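Haemagglutinin I (PDB 3A5P) agglutinates red blood cells as a lectin, probably by binding carbohydrate through a small domain of the legume lectin fold. Local coordinates at residues V2-G14 with Y70-A82. Residues are numbered along the deposited sequence; the frame is centred on the assembly and turned at random.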
# COMPACT_ATOMS: atom_id res chain seq x y z
N VAL A 2 8.36 -16.76 -10.81
CA VAL A 2 7.11 -16.11 -10.29
C VAL A 2 6.87 -16.54 -8.84
O VAL A 2 7.40 -17.56 -8.38
CB VAL A 2 5.86 -16.37 -11.17
CG1 VAL A 2 5.98 -15.67 -12.56
CG2 VAL A 2 5.58 -17.88 -11.32
N TRP A 3 6.09 -15.74 -8.12
CA TRP A 3 5.95 -15.92 -6.68
C TRP A 3 4.60 -15.43 -6.20
O TRP A 3 3.95 -14.57 -6.85
CB TRP A 3 7.08 -15.20 -5.91
CG TRP A 3 7.27 -13.78 -6.41
CD1 TRP A 3 8.01 -13.38 -7.49
CD2 TRP A 3 6.66 -12.60 -5.88
NE1 TRP A 3 7.90 -12.03 -7.66
CE2 TRP A 3 7.10 -11.52 -6.67
CE3 TRP A 3 5.79 -12.35 -4.80
CZ2 TRP A 3 6.69 -10.21 -6.45
CZ3 TRP A 3 5.39 -11.04 -4.57
CH2 TRP A 3 5.84 -9.98 -5.39
N SER A 4 4.16 -16.03 -5.10
CA SER A 4 2.93 -15.66 -4.42
C SER A 4 3.27 -15.13 -3.03
O SER A 4 4.43 -15.22 -2.60
CB SER A 4 1.99 -16.86 -4.33
OG SER A 4 2.54 -17.85 -3.48
N VAL A 5 2.26 -14.57 -2.35
CA VAL A 5 2.42 -14.12 -0.97
C VAL A 5 1.33 -14.80 -0.12
O VAL A 5 0.13 -14.74 -0.46
CB VAL A 5 2.31 -12.57 -0.81
CG1 VAL A 5 2.48 -12.18 0.66
CG2 VAL A 5 3.36 -11.86 -1.67
N GLN A 6 1.76 -15.46 0.95
CA GLN A 6 0.85 -16.09 1.93
C GLN A 6 0.84 -15.26 3.20
O GLN A 6 1.88 -14.78 3.63
CB GLN A 6 1.31 -17.49 2.27
CG GLN A 6 0.99 -18.51 1.18
CD GLN A 6 -0.48 -18.88 1.21
OE1 GLN A 6 -1.05 -19.17 2.28
NE2 GLN A 6 -1.11 -18.85 0.05
N ILE A 7 -0.32 -15.10 3.81
CA ILE A 7 -0.39 -14.31 5.05
C ILE A 7 -0.93 -15.18 6.18
O ILE A 7 -1.94 -15.88 6.02
CB ILE A 7 -1.18 -12.98 4.86
CG1 ILE A 7 -2.60 -13.27 4.33
CG2 ILE A 7 -0.42 -12.01 3.92
CD1 ILE A 7 -3.56 -12.09 4.41
N VAL A 8 -0.22 -15.18 7.31
CA VAL A 8 -0.63 -15.96 8.48
C VAL A 8 -0.88 -14.96 9.59
O VAL A 8 0.03 -14.22 9.98
CB VAL A 8 0.46 -17.00 8.92
CG1 VAL A 8 0.05 -17.72 10.18
CG2 VAL A 8 0.74 -18.02 7.79
N ASP A 9 -2.13 -14.92 10.06
CA ASP A 9 -2.56 -13.96 11.05
C ASP A 9 -2.53 -14.57 12.46
O ASP A 9 -3.50 -15.19 12.90
CB ASP A 9 -3.97 -13.46 10.71
CG ASP A 9 -4.49 -12.40 11.68
OD1 ASP A 9 -3.73 -11.91 12.55
OD2 ASP A 9 -5.68 -12.05 11.56
N ASN A 10 -1.40 -14.42 13.14
CA ASN A 10 -1.32 -14.81 14.55
C ASN A 10 -1.36 -13.60 15.47
O ASN A 10 -0.81 -13.63 16.58
CB ASN A 10 -0.09 -15.68 14.82
CG ASN A 10 -0.21 -17.05 14.18
OD1 ASN A 10 -1.32 -17.55 13.98
ND2 ASN A 10 0.92 -17.62 13.79
N ALA A 11 -2.00 -12.54 15.00
CA ALA A 11 -1.97 -11.26 15.69
C ALA A 11 -3.38 -10.78 16.06
O ALA A 11 -3.54 -9.72 16.67
CB ALA A 11 -1.26 -10.21 14.84
N GLY A 12 -4.38 -11.57 15.68
CA GLY A 12 -5.78 -11.21 15.91
C GLY A 12 -6.17 -9.99 15.09
O GLY A 12 -6.97 -9.16 15.52
N LEU A 13 -5.57 -9.87 13.90
CA LEU A 13 -5.81 -8.69 13.09
C LEU A 13 -7.12 -8.79 12.32
O LEU A 13 -7.74 -7.77 12.04
CB LEU A 13 -4.63 -8.44 12.13
CG LEU A 13 -3.39 -7.80 12.77
CD1 LEU A 13 -2.19 -7.98 11.83
CD2 LEU A 13 -3.63 -6.32 13.12
N GLY A 14 -7.54 -10.02 11.99
CA GLY A 14 -8.78 -10.27 11.24
C GLY A 14 -8.86 -9.48 9.94
O GLY A 14 -7.90 -9.47 9.15
N TYR A 70 14.41 -17.22 -3.75
CA TYR A 70 13.67 -18.46 -3.94
C TYR A 70 14.12 -19.23 -5.18
O TYR A 70 14.74 -18.68 -6.10
CB TYR A 70 12.14 -18.20 -3.96
CG TYR A 70 11.61 -17.49 -5.20
CD1 TYR A 70 11.18 -18.23 -6.32
CD2 TYR A 70 11.56 -16.09 -5.27
CE1 TYR A 70 10.69 -17.60 -7.46
CE2 TYR A 70 11.07 -15.43 -6.43
CZ TYR A 70 10.65 -16.21 -7.52
OH TYR A 70 10.19 -15.60 -8.67
N GLU A 71 13.83 -20.52 -5.15
CA GLU A 71 13.98 -21.40 -6.30
C GLU A 71 12.58 -21.90 -6.64
O GLU A 71 11.69 -21.92 -5.78
CB GLU A 71 14.89 -22.58 -5.95
CG GLU A 71 16.28 -22.20 -5.47
CD GLU A 71 17.13 -21.55 -6.56
OE1 GLU A 71 16.80 -21.70 -7.76
OE2 GLU A 71 18.13 -20.89 -6.19
N GLY A 72 12.39 -22.33 -7.88
CA GLY A 72 11.10 -22.85 -8.33
C GLY A 72 10.03 -21.77 -8.28
O GLY A 72 10.33 -20.60 -8.50
N GLY A 73 8.79 -22.16 -7.96
CA GLY A 73 7.71 -21.21 -7.73
C GLY A 73 7.78 -20.70 -6.30
O GLY A 73 7.56 -21.46 -5.35
N GLY A 74 8.08 -19.41 -6.14
CA GLY A 74 8.27 -18.80 -4.82
C GLY A 74 6.98 -18.56 -4.04
O GLY A 74 5.94 -18.27 -4.61
N VAL A 75 7.07 -18.73 -2.71
CA VAL A 75 5.97 -18.40 -1.81
C VAL A 75 6.58 -17.62 -0.66
O VAL A 75 7.32 -18.16 0.16
CB VAL A 75 5.25 -19.68 -1.27
CG1 VAL A 75 4.09 -19.29 -0.34
CG2 VAL A 75 4.73 -20.53 -2.41
N ALA A 76 6.30 -16.31 -0.62
CA ALA A 76 6.74 -15.50 0.51
C ALA A 76 5.61 -15.52 1.54
O ALA A 76 4.49 -15.08 1.27
CB ALA A 76 7.06 -14.08 0.07
N THR A 77 5.90 -16.06 2.72
CA THR A 77 4.88 -16.15 3.77
C THR A 77 5.18 -15.09 4.82
O THR A 77 6.27 -15.07 5.39
CB THR A 77 4.86 -17.55 4.40
OG1 THR A 77 4.56 -18.52 3.38
CG2 THR A 77 3.77 -17.60 5.51
N ALA A 78 4.20 -14.21 5.07
CA ALA A 78 4.32 -13.18 6.12
C ALA A 78 3.46 -13.59 7.29
O ALA A 78 2.23 -13.70 7.15
CB ALA A 78 3.92 -11.81 5.58
N THR A 79 4.10 -13.80 8.44
CA THR A 79 3.40 -14.20 9.67
C THR A 79 3.34 -13.03 10.63
O THR A 79 4.38 -12.47 11.03
CB THR A 79 4.05 -15.46 10.36
OG1 THR A 79 4.11 -16.54 9.42
CG2 THR A 79 3.22 -15.91 11.61
N PHE A 80 2.11 -12.68 11.02
CA PHE A 80 1.86 -11.53 11.88
C PHE A 80 1.66 -11.93 13.33
O PHE A 80 0.93 -12.85 13.61
CB PHE A 80 0.64 -10.78 11.35
CG PHE A 80 0.92 -10.10 10.04
CD1 PHE A 80 1.26 -8.74 10.01
CD2 PHE A 80 0.93 -10.83 8.85
CE1 PHE A 80 1.55 -8.11 8.79
CE2 PHE A 80 1.24 -10.22 7.61
CZ PHE A 80 1.55 -8.86 7.60
N THR A 81 2.34 -11.24 14.23
CA THR A 81 2.06 -11.40 15.67
C THR A 81 1.84 -10.02 16.30
O THR A 81 2.24 -8.99 15.70
CB THR A 81 3.17 -12.19 16.38
OG1 THR A 81 4.45 -11.70 15.96
CG2 THR A 81 3.03 -13.70 16.07
N ALA A 82 1.23 -10.01 17.48
CA ALA A 82 0.85 -8.78 18.17
C ALA A 82 2.06 -7.85 18.35
O ALA A 82 3.21 -8.31 18.49
CB ALA A 82 0.24 -9.08 19.53
O HOH W 1 9.12 -19.44 -10.64
O HOH W 2 3.63 -19.46 -5.66
O HOH W 3 0.38 -12.39 18.67
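Between Gly74 N, which donates to Val2 O, and Phe80 N, which donates to Val8 O, the backbones of strands 3-10 and 74-81 exchange an unbroken run of parallel-sheet hydrogen bonds. Their axes diverge by 23° and come within 4.5 Å. At the far end regularity fails, Asn10 N reaching Phe80 O by a weak bond bent to 126° at the hydrogen, and a water bridges Asn10 O to Ala82 N instead. There the chain turns away around Asp9, whose OD1 takes Ala11 N (3.1 Å) in an Asx turn and Leu13 N on its syn lone pair.

Val8 and Thr79 run alongside each other with parallel side chains, Thr79 OG1 3.7 Å from Val8 CB, while Val8 CG2 also meets Thr77 CG2 at 3.8 Å. On the same face Gln6 CG packs on Val75 CG1 (3.5 Å). Trp3 and Phe80 lie on the opposite face. Tyr70, the last residue of strand 63-70 in the other sheet, reaches across at the Val2 end: its OH accepts from Val2 N (3.0 Å) and lies at the edge of the Trp3 indole, 3.3 Å from Trp3 CD1. With chi1 at 48°, Trp3 CG is swung between the backbone N and C, which brings the CD1 edge up to that hydroxyl. Leu13 CD1 approaches Phe80 CD1 to 4.0 Å.

The face bearing Trp3 and Phe80 looks into the sandwich: Phe80 touches Leu17, Val32 and Val34, Ala76 touches Ile56, and Trp3 NE1 is hydrogen-bonded to Glu44 OE2. This parallel pair joins the N-terminal strand to the four-stranded sheet of a two-sheet beta sandwich, consistent with a legume-lectin-type fold. Strand 3-10 borders that sheet within this chain, and strand 74-81 continues it antiparallel to strand 85-89.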